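Local atomic coordinates of capsid protein (Bocavirus gorilla/GBoV1/2009, PDB entry 7LNK), a protein that builds the T=1 icosahedral shell of a bocavirus, a parvovirus, in which sixty copies form the capsid. Residues T267-L272 and V368-N373; P380-H385 and T494-C499. All coordinates share one frame; numbering follows the deposited sequence.

Contact 1. Residues T267-L272 and V368-N373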
ATOM      1  N   THR A 267    -105.860 -14.209 -33.029  1.00 23.60           N
ATOM      2  CA  THR A 267    -106.440 -13.327 -32.031  1.00 23.60           C
ATOM      3  C   THR A 267    -105.979 -13.700 -30.628  1.00 23.60           C
ATOM      4  O   THR A 267    -105.944 -14.871 -30.256  1.00 23.60           O
ATOM      5  CB  THR A 267    -107.961 -13.419 -32.102  1.00 24.48           C
ATOM      6  OG1 THR A 267    -108.402 -12.997 -33.394  1.00 24.48           O
ATOM      7  CG2 THR A 267    -108.614 -12.567 -31.049  1.00 24.48           C
ATOM      8  N   GLY A 268    -105.654 -12.684 -29.833  1.00 23.12           N
ATOM      9  CA  GLY A 268    -105.315 -12.877 -28.445  1.00 23.12           C
ATOM     10  C   GLY A 268    -106.479 -13.436 -27.655  1.00 23.12           C
ATOM     11  O   GLY A 268    -107.596 -13.542 -28.154  1.00 23.12           O
ATOM     12  N   PRO A 269    -106.232 -13.832 -26.411  1.00 23.20           N
ATOM     13  CA  PRO A 269    -107.281 -14.492 -25.632  1.00 23.20           C
ATOM     14  C   PRO A 269    -108.322 -13.509 -25.129  1.00 23.20           C
ATOM     15  O   PRO A 269    -108.078 -12.310 -25.021  1.00 23.20           O
ATOM     16  CB  PRO A 269    -106.511 -15.104 -24.463  1.00 22.44           C
ATOM     17  CG  PRO A 269    -105.125 -15.195 -24.935  1.00 22.44           C
ATOM     18  CD  PRO A 269    -104.924 -13.977 -25.766  1.00 22.44           C
ATOM     19  N   GLY A 270    -109.489 -14.034 -24.803  1.00 23.82           N
ATOM     20  CA  GLY A 270    -110.497 -13.233 -24.151  1.00 23.82           C
ATOM     21  C   GLY A 270    -111.813 -13.971 -24.112  1.00 23.82           C
ATOM     22  O   GLY A 270    -112.021 -14.956 -24.824  1.00 23.82           O
ATOM     23  N   PHE A 271    -112.702 -13.469 -23.263  1.00 25.25           N
ATOM     24  CA  PHE A 271    -114.046 -14.009 -23.092  1.00 25.25           C
ATOM     25  C   PHE A 271    -115.061 -12.931 -23.429  1.00 25.25           C
ATOM     26  O   PHE A 271    -115.193 -11.948 -22.695  1.00 25.25           O
ATOM     27  CB  PHE A 271    -114.257 -14.495 -21.663  1.00 24.40           C
ATOM     28  CG  PHE A 271    -113.490 -15.720 -21.312  1.00 24.40           C
ATOM     29  CD1 PHE A 271    -113.050 -16.584 -22.292  1.00 24.40           C
ATOM     30  CD2 PHE A 271    -113.205 -16.012 -19.998  1.00 24.40           C
ATOM     31  CE1 PHE A 271    -112.353 -17.711 -21.965  1.00 24.40           C
ATOM     32  CE2 PHE A 271    -112.513 -17.140 -19.670  1.00 24.40           C
ATOM     33  CZ  PHE A 271    -112.083 -17.986 -20.649  1.00 24.40           C
ATOM     34  N   LEU A 272    -115.770 -13.106 -24.537  1.00 26.68           N
ATOM     35  CA  LEU A 272    -116.950 -12.312 -24.838  1.00 26.68           C
ATOM     36  C   LEU A 272    -118.244 -13.030 -24.496  1.00 26.68           C
ATOM     37  O   LEU A 272    -119.319 -12.461 -24.687  1.00 26.68           O
ATOM     38  CB  LEU A 272    -116.954 -11.912 -26.310  1.00 26.80           C
ATOM     39  CG  LEU A 272    -115.784 -11.018 -26.711  1.00 26.80           C
ATOM     40  CD1 LEU A 272    -115.793 -10.768 -28.202  1.00 26.80           C
ATOM     41  CD2 LEU A 272    -115.816  -9.717 -25.941  1.00 26.80           C
ATOM     42  N   VAL A 368    -112.223 -16.870 -26.598  1.00 23.62           N
ATOM     43  CA  VAL A 368    -110.954 -17.160 -27.241  1.00 23.62           C
ATOM     44  C   VAL A 368    -109.974 -17.518 -26.140  1.00 23.62           C
ATOM     45  O   VAL A 368    -109.614 -16.671 -25.318  1.00 23.62           O
ATOM     46  CB  VAL A 368    -110.453 -15.975 -28.073  1.00 23.48           C
ATOM     47  CG1 VAL A 368    -109.099 -16.277 -28.647  1.00 23.48           C
ATOM     48  CG2 VAL A 368    -111.430 -15.667 -29.175  1.00 23.48           C
ATOM     49  N   TRP A 369    -109.552 -18.770 -26.111  1.00 22.28           N
ATOM     50  CA  TRP A 369    -108.619 -19.246 -25.112  1.00 22.28           C
ATOM     51  C   TRP A 369    -107.194 -18.995 -25.592  1.00 22.28           C
ATOM     52  O   TRP A 369    -106.970 -18.462 -26.678  1.00 22.28           O
ATOM     53  CB  TRP A 369    -108.862 -20.728 -24.863  1.00 22.19           C
ATOM     54  CG  TRP A 369    -110.204 -21.026 -24.289  1.00 22.19           C
ATOM     55  CD1 TRP A 369    -111.335 -21.303 -24.981  1.00 22.19           C
ATOM     56  CD2 TRP A 369    -110.548 -21.131 -22.905  1.00 22.19           C
ATOM     57  NE1 TRP A 369    -112.370 -21.546 -24.123  1.00 22.19           N
ATOM     58  CE2 TRP A 369    -111.909 -21.453 -22.839  1.00 22.19           C
ATOM     59  CE3 TRP A 369    -109.835 -20.977 -21.715  1.00 22.19           C
ATOM     60  CZ2 TRP A 369    -112.573 -21.623 -21.636  1.00 22.19           C
ATOM     61  CZ3 TRP A 369    -110.496 -21.146 -20.529  1.00 22.19           C
ATOM     62  CH2 TRP A 369    -111.850 -21.466 -20.494  1.00 22.19           C
ATOM     63  N   MET A 370    -106.218 -19.375 -24.773  1.00 22.52           N
ATOM     64  CA  MET A 370    -104.848 -19.369 -25.263  1.00 22.52           C
ATOM     65  C   MET A 370    -104.695 -20.373 -26.387  1.00 22.52           C
ATOM     66  O   MET A 370    -105.190 -21.498 -26.318  1.00 22.52           O
ATOM     67  CB  MET A 370    -103.842 -19.669 -24.155  1.00 23.54           C
ATOM     68  CG  MET A 370    -103.611 -18.535 -23.195  1.00 23.54           C
ATOM     69  SD  MET A 370    -102.490 -18.999 -21.869  1.00 23.54           S
ATOM     70  CE  MET A 370    -100.957 -19.150 -22.754  1.00 23.54           C
ATOM     71  N   PHE A 371    -104.031 -19.940 -27.439  1.00 22.42           N
ATOM     72  CA  PHE A 371    -103.814 -20.713 -28.645  1.00 22.42           C
ATOM     73  C   PHE A 371    -102.442 -20.287 -29.129  1.00 22.42           C
ATOM     74  O   PHE A 371    -102.024 -19.154 -28.877  1.00 22.42           O
ATOM     75  CB  PHE A 371    -104.918 -20.407 -29.665  1.00 22.69           C
ATOM     76  CG  PHE A 371    -104.865 -21.224 -30.910  1.00 22.69           C
ATOM     77  CD1 PHE A 371    -105.354 -22.512 -30.919  1.00 22.69           C
ATOM     78  CD2 PHE A 371    -104.379 -20.695 -32.081  1.00 22.69           C
ATOM     79  CE1 PHE A 371    -105.327 -23.258 -32.058  1.00 22.69           C
ATOM     80  CE2 PHE A 371    -104.353 -21.445 -33.223  1.00 22.69           C
ATOM     81  CZ  PHE A 371    -104.828 -22.726 -33.210  1.00 22.69           C
ATOM     82  N   PRO A 372    -101.693 -21.175 -29.764  1.00 22.69           N
ATOM     83  CA  PRO A 372    -100.376 -20.775 -30.252  1.00 22.69           C
ATOM     84  C   PRO A 372    -100.484 -19.631 -31.241  1.00 22.69           C
ATOM     85  O   PRO A 372    -101.519 -19.409 -31.869  1.00 22.69           O
ATOM     86  CB  PRO A 372     -99.844 -22.047 -30.912  1.00 22.45           C
ATOM     87  CG  PRO A 372    -101.048 -22.802 -31.260  1.00 22.45           C
ATOM     88  CD  PRO A 372    -101.971 -22.572 -30.116  1.00 22.45           C
ATOM     89  N   ASN A 373     -99.388 -18.884 -31.350  1.00 22.66           N
ATOM     90  CA  ASN A 373     -99.238 -17.828 -32.342  1.00 22.66           C
ATOM     91  C   ASN A 373    -100.181 -16.662 -32.102  1.00 22.66           C
ATOM     92  O   ASN A 373    -100.556 -15.966 -33.043  1.00 22.66           O
ATOM     93  CB  ASN A 373     -99.464 -18.374 -33.748  1.00 23.27           C
ATOM     94  CG  ASN A 373     -98.409 -19.336 -34.165  1.00 23.27           C
ATOM     95  OD1 ASN A 373     -97.281 -19.278 -33.694  1.00 23.27           O
ATOM     96  ND2 ASN A 373     -98.783 -20.277 -35.011  1.00 23.27           N
TER

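Contact 2. Residues P380-H385 and T494-C499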
ATOM      1  N   PRO A 380    -104.355  -0.635 -22.745  1.00 22.13           N
ATOM      2  CA  PRO A 380    -103.860   0.748 -22.796  1.00 22.13           C
ATOM      3  C   PRO A 380    -104.101   1.549 -21.525  1.00 22.13           C
ATOM      4  O   PRO A 380    -105.093   2.274 -21.427  1.00 22.13           O
ATOM      5  CB  PRO A 380    -104.633   1.339 -23.975  1.00 22.23           C
ATOM      6  CG  PRO A 380    -105.874   0.544 -24.024  1.00 22.23           C
ATOM      7  CD  PRO A 380    -105.485  -0.841 -23.663  1.00 22.23           C
ATOM      8  N   ILE A 381    -103.206   1.419 -20.546  1.00 21.27           N
ATOM      9  CA  ILE A 381    -103.398   2.068 -19.254  1.00 21.27           C
ATOM     10  C   ILE A 381    -103.390   3.583 -19.407  1.00 21.27           C
ATOM     11  O   ILE A 381    -102.823   4.145 -20.344  1.00 21.27           O
ATOM     12  CB  ILE A 381    -102.315   1.624 -18.263  1.00 20.47           C
ATOM     13  CG1 ILE A 381    -100.957   2.072 -18.777  1.00 20.47           C
ATOM     14  CG2 ILE A 381    -102.346   0.139 -18.107  1.00 20.47           C
ATOM     15  CD1 ILE A 381     -99.868   1.927 -17.817  1.00 20.47           C
ATOM     16  N   THR A 382    -104.023   4.251 -18.447  1.00 20.82           N
ATOM     17  CA  THR A 382    -104.147   5.699 -18.389  1.00 20.82           C
ATOM     18  C   THR A 382    -103.426   6.216 -17.157  1.00 20.82           C
ATOM     19  O   THR A 382    -102.809   5.465 -16.403  1.00 20.82           O
ATOM     20  CB  THR A 382    -105.608   6.151 -18.336  1.00 21.37           C
ATOM     21  OG1 THR A 382    -106.236   5.600 -17.177  1.00 21.37           O
ATOM     22  CG2 THR A 382    -106.347   5.708 -19.554  1.00 21.37           C
ATOM     23  N   ARG A 383    -103.516   7.529 -16.958  1.00 20.80           N
ATOM     24  CA  ARG A 383    -102.933   8.131 -15.771  1.00 20.80           C
ATOM     25  C   ARG A 383    -103.649   7.667 -14.515  1.00 20.80           C
ATOM     26  O   ARG A 383    -103.047   7.611 -13.439  1.00 20.80           O
ATOM     27  CB  ARG A 383    -102.958   9.648 -15.893  1.00 19.33           C
ATOM     28  CG  ARG A 383    -102.398  10.366 -14.704  1.00 19.33           C
ATOM     29  CD  ARG A 383    -102.389  11.852 -14.922  1.00 19.33           C
ATOM     30  NE  ARG A 383    -101.954  12.555 -13.731  1.00 19.33           N
ATOM     31  CZ  ARG A 383    -102.779  12.962 -12.779  1.00 19.33           C
ATOM     32  NH1 ARG A 383    -104.078  12.760 -12.902  1.00 19.33           N
ATOM     33  NH2 ARG A 383    -102.311  13.591 -11.717  1.00 19.33           N
ATOM     34  N   GLU A 384    -104.928   7.311 -14.619  1.00 21.97           N
ATOM     35  CA  GLU A 384    -105.533   6.568 -13.521  1.00 21.97           C
ATOM     36  C   GLU A 384    -105.636   5.100 -13.914  1.00 21.97           C
ATOM     37  O   GLU A 384    -106.544   4.654 -14.608  1.00 21.97           O
ATOM     38  CB  GLU A 384    -106.908   7.139 -13.201  1.00 23.20           C
ATOM     39  CG  GLU A 384    -106.894   8.586 -12.765  1.00 23.20           C
ATOM     40  CD  GLU A 384    -106.888   9.524 -13.944  1.00 23.20           C
ATOM     41  OE1 GLU A 384    -106.886   9.020 -15.083  1.00 23.20           O
ATOM     42  OE2 GLU A 384    -106.846  10.753 -13.740  1.00 23.20           O
ATOM     43  N   HIS A 385    -104.673   4.350 -13.409  1.00 20.77           N
ATOM     44  CA  HIS A 385    -104.618   2.908 -13.332  1.00 20.77           C
ATOM     45  C   HIS A 385    -103.766   2.528 -12.142  1.00 20.77           C
ATOM     46  O   HIS A 385    -102.866   3.279 -11.753  1.00 20.77           O
ATOM     47  CB  HIS A 385    -104.064   2.256 -14.606  1.00 21.27           C
ATOM     48  CG  HIS A 385    -105.086   2.067 -15.675  1.00 21.27           C
ATOM     49  ND1 HIS A 385    -105.558   3.095 -16.455  1.00 21.27           N
ATOM     50  CD2 HIS A 385    -105.705   0.947 -16.114  1.00 21.27           C
ATOM     51  CE1 HIS A 385    -106.447   2.623 -17.309  1.00 21.27           C
ATOM     52  NE2 HIS A 385    -106.551   1.322 -17.124  1.00 21.27           N
ATOM     53  N   THR A 494    -113.400  13.904 -17.833  1.00 24.16           N
ATOM     54  CA  THR A 494    -114.719  13.356 -18.121  1.00 24.16           C
ATOM     55  C   THR A 494    -114.636  12.074 -18.938  1.00 24.16           C
ATOM     56  O   THR A 494    -115.442  11.159 -18.749  1.00 24.16           O
ATOM     57  CB  THR A 494    -115.569  14.401 -18.834  1.00 24.72           C
ATOM     58  OG1 THR A 494    -115.747  15.525 -17.972  1.00 24.72           O
ATOM     59  CG2 THR A 494    -116.923  13.844 -19.183  1.00 24.72           C
ATOM     60  N   THR A 495    -113.669  11.978 -19.840  1.00 23.87           N
ATOM     61  CA  THR A 495    -113.637  10.889 -20.798  1.00 23.87           C
ATOM     62  C   THR A 495    -112.288  10.184 -20.768  1.00 23.87           C
ATOM     63  O   THR A 495    -111.314  10.673 -20.195  1.00 23.87           O
ATOM     64  CB  THR A 495    -113.944  11.382 -22.215  1.00 24.59           C
ATOM     65  OG1 THR A 495    -114.149  10.256 -23.071  1.00 24.59           O
ATOM     66  CG2 THR A 495    -112.800  12.176 -22.754  1.00 24.59           C
ATOM     67  N   PHE A 496    -112.261   9.007 -21.392  1.00 23.57           N
ATOM     68  CA  PHE A 496    -111.115   8.113 -21.288  1.00 23.57           C
ATOM     69  C   PHE A 496    -109.879   8.703 -21.955  1.00 23.57           C
ATOM     70  O   PHE A 496    -108.751   8.441 -21.528  1.00 23.57           O
ATOM     71  CB  PHE A 496    -111.476   6.765 -21.906  1.00 23.66           C
ATOM     72  CG  PHE A 496    -110.369   5.762 -21.888  1.00 23.66           C
ATOM     73  CD1 PHE A 496    -110.102   5.035 -20.751  1.00 23.66           C
ATOM     74  CD2 PHE A 496    -109.615   5.525 -23.014  1.00 23.66           C
ATOM     75  CE1 PHE A 496    -109.100   4.103 -20.737  1.00 23.66           C
ATOM     76  CE2 PHE A 496    -108.612   4.598 -23.000  1.00 23.66           C
ATOM     77  CZ  PHE A 496    -108.353   3.888 -21.859  1.00 23.66           C
ATOM     78  N   ASP A 497    -110.068   9.497 -23.008  1.00 23.41           N
ATOM     79  CA  ASP A 497    -108.922  10.084 -23.689  1.00 23.41           C
ATOM     80  C   ASP A 497    -108.324  11.228 -22.885  1.00 23.41           C
ATOM     81  O   ASP A 497    -107.139  11.542 -23.030  1.00 23.41           O
ATOM     82  CB  ASP A 497    -109.322  10.560 -25.081  1.00 24.91           C
ATOM     83  CG  ASP A 497    -109.544   9.417 -26.045  1.00 24.91           C
ATOM     84  OD1 ASP A 497    -109.098   8.293 -25.750  1.00 24.91           O
ATOM     85  OD2 ASP A 497    -110.166   9.645 -27.103  1.00 24.91           O
ATOM     86  N   GLN A 498    -109.127  11.870 -22.037  1.00 22.67           N
ATOM     87  CA  GLN A 498    -108.592  12.919 -21.178  1.00 22.67           C
ATOM     88  C   GLN A 498    -107.706  12.341 -20.092  1.00 22.67           C
ATOM     89  O   GLN A 498    -106.876  13.052 -19.522  1.00 22.67           O
ATOM     90  CB  GLN A 498    -109.730  13.719 -20.564  1.00 23.98           C
ATOM     91  CG  GLN A 498    -110.518  14.483 -21.581  1.00 23.98           C
ATOM     92  CD  GLN A 498    -111.701  15.176 -20.986  1.00 23.98           C
ATOM     93  OE1 GLN A 498    -112.178  14.807 -19.922  1.00 23.98           O
ATOM     94  NE2 GLN A 498    -112.219  16.156 -21.695  1.00 23.98           N
ATOM     95  N   CYS A 499    -107.875  11.064 -19.788  1.00 22.04           N
ATOM     96  CA  CYS A 499    -106.974  10.354 -18.898  1.00 22.04           C
ATOM     97  C   CYS A 499    -105.655  10.013 -19.566  1.00 22.04           C
ATOM     98  O   CYS A 499    -104.759   9.493 -18.897  1.00 22.04           O
ATOM     99  CB  CYS A 499    -107.651   9.089 -18.381  1.00 22.76           C
ATOM    100  SG  CYS A 499    -109.090   9.412 -17.365  1.00 22.76           S
TER

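Contact 1. Residues T267-L272 and V368-N373
V368 N donates to G270 O over 2.6 Å, and G270 N answers with a bond to V368 O of 2.7 Å (N-H...O 167°). These two bonds make G270 and V368 a hydrogen-bonded antiparallel pair, a short two-stranded sheet within the long GH loop that parvovirus capsid proteins insert between strands G and H of their jelly roll. The side chain of V368 lies against the backbone of 267-268 across the contact: its CG1, set anti to the backbone N (chi1 176°), reaches the carbonyl oxygens of G268 and T267, while L354 of strand 352-357 packs on the same side chain. F271 and W369 meet as rings. F271 points its edge at the face of the W369 six-membered ring in a T-shaped stack, centroids 4.8 Å apart and planes at 73°. Further along, the P269 ring crosses the M370 side chain, CG to CG 4.1 Å, and P269 CB lies 3.6 Å from V368 O.

Neighbouring subunits enclose the contact. W369 meets W369 of two other subunits edge-to-face, consistent with a place close to a threefold axis, and the F271 ring stacks on F371 of a neighbouring subunit. Within the pair itself, F271 CE1 stands 3.8 Å above the W369 ring plane, over its centre, and F271 CZ reaches W369 CH2 at 3.5 Å.

Contact 2. Residues P380-H385 and T494-C499
R383 and C499 are tied by backbone: R383 N gives its hydrogen to C499 O at 3.0 Å, almost straight (N-H...O 171°). The same oxygen also touches apolar carbon, T382 CB lying 3.5 Å from C499 O.

Apolar contacts flank this bond. T382 lays its CB against C499 CB at 3.6 Å, and its methyl CG2 comes obliquely to the F496 ring, 3.4 Å from CE1. F496 reaches it because its CG stands anti to the backbone N (chi1 179°), which brings the end of the side chain close to T382; P380 O then lies at the ring's edge, near its plane. W327 of strand 326-328 packs against T382, F496 and C499 alike, and I340 of strand 339-341 touches F496 and C499.

In the fold, 380-385 belongs to the large GH loop of the parvovirus jelly roll, whereas 494-499 lies in the C-terminal part of the chain, beyond the last long strand, 437-453. F496 and C499, both buried, are the residues of 494-499 that face the loop.

The polar side chains pair mostly within their own segments. T382 OG1 and H385 ND1 share a hydrogen bond of 2.7 Å, the hydroxyl lying in plane at the imidazole edge, while the CA of I381 sits over one face of that ring. E384 bends at chi2 (84°), which brings OE1 to 3.2 Å from C499 SG and leaves OE2 to form a salt bridge with R383 NH1. R383 itself runs extended, and its NH2 is bonded to F74 O. Within 494-499, Q498 OE1 accepts from T494 N and T495 N, the first nearly in line with its C=O and the second well above the carbonyl plane.

Overall arrangement
Contact 1 closes before contact 2 opens along the chain, and the two do not touch: their centres are 25 Å apart, their nearest atoms about 12 Å. Three of the four segments come from the GH loop, the long insertion between strands 207-223 and 415-420; the fourth, 494-499, follows strand 437-453. The centre of contact 1 is about 23 Å from the centre of the chain, that of contact 2 about 13 Å. Contact 1 lies where subunits meet, probably about a threefold axis, with many residues of two neighbours around it; contact 2 joins the loop to the C-terminal region of the same chain, and other subunits touch it only at R383 and E384.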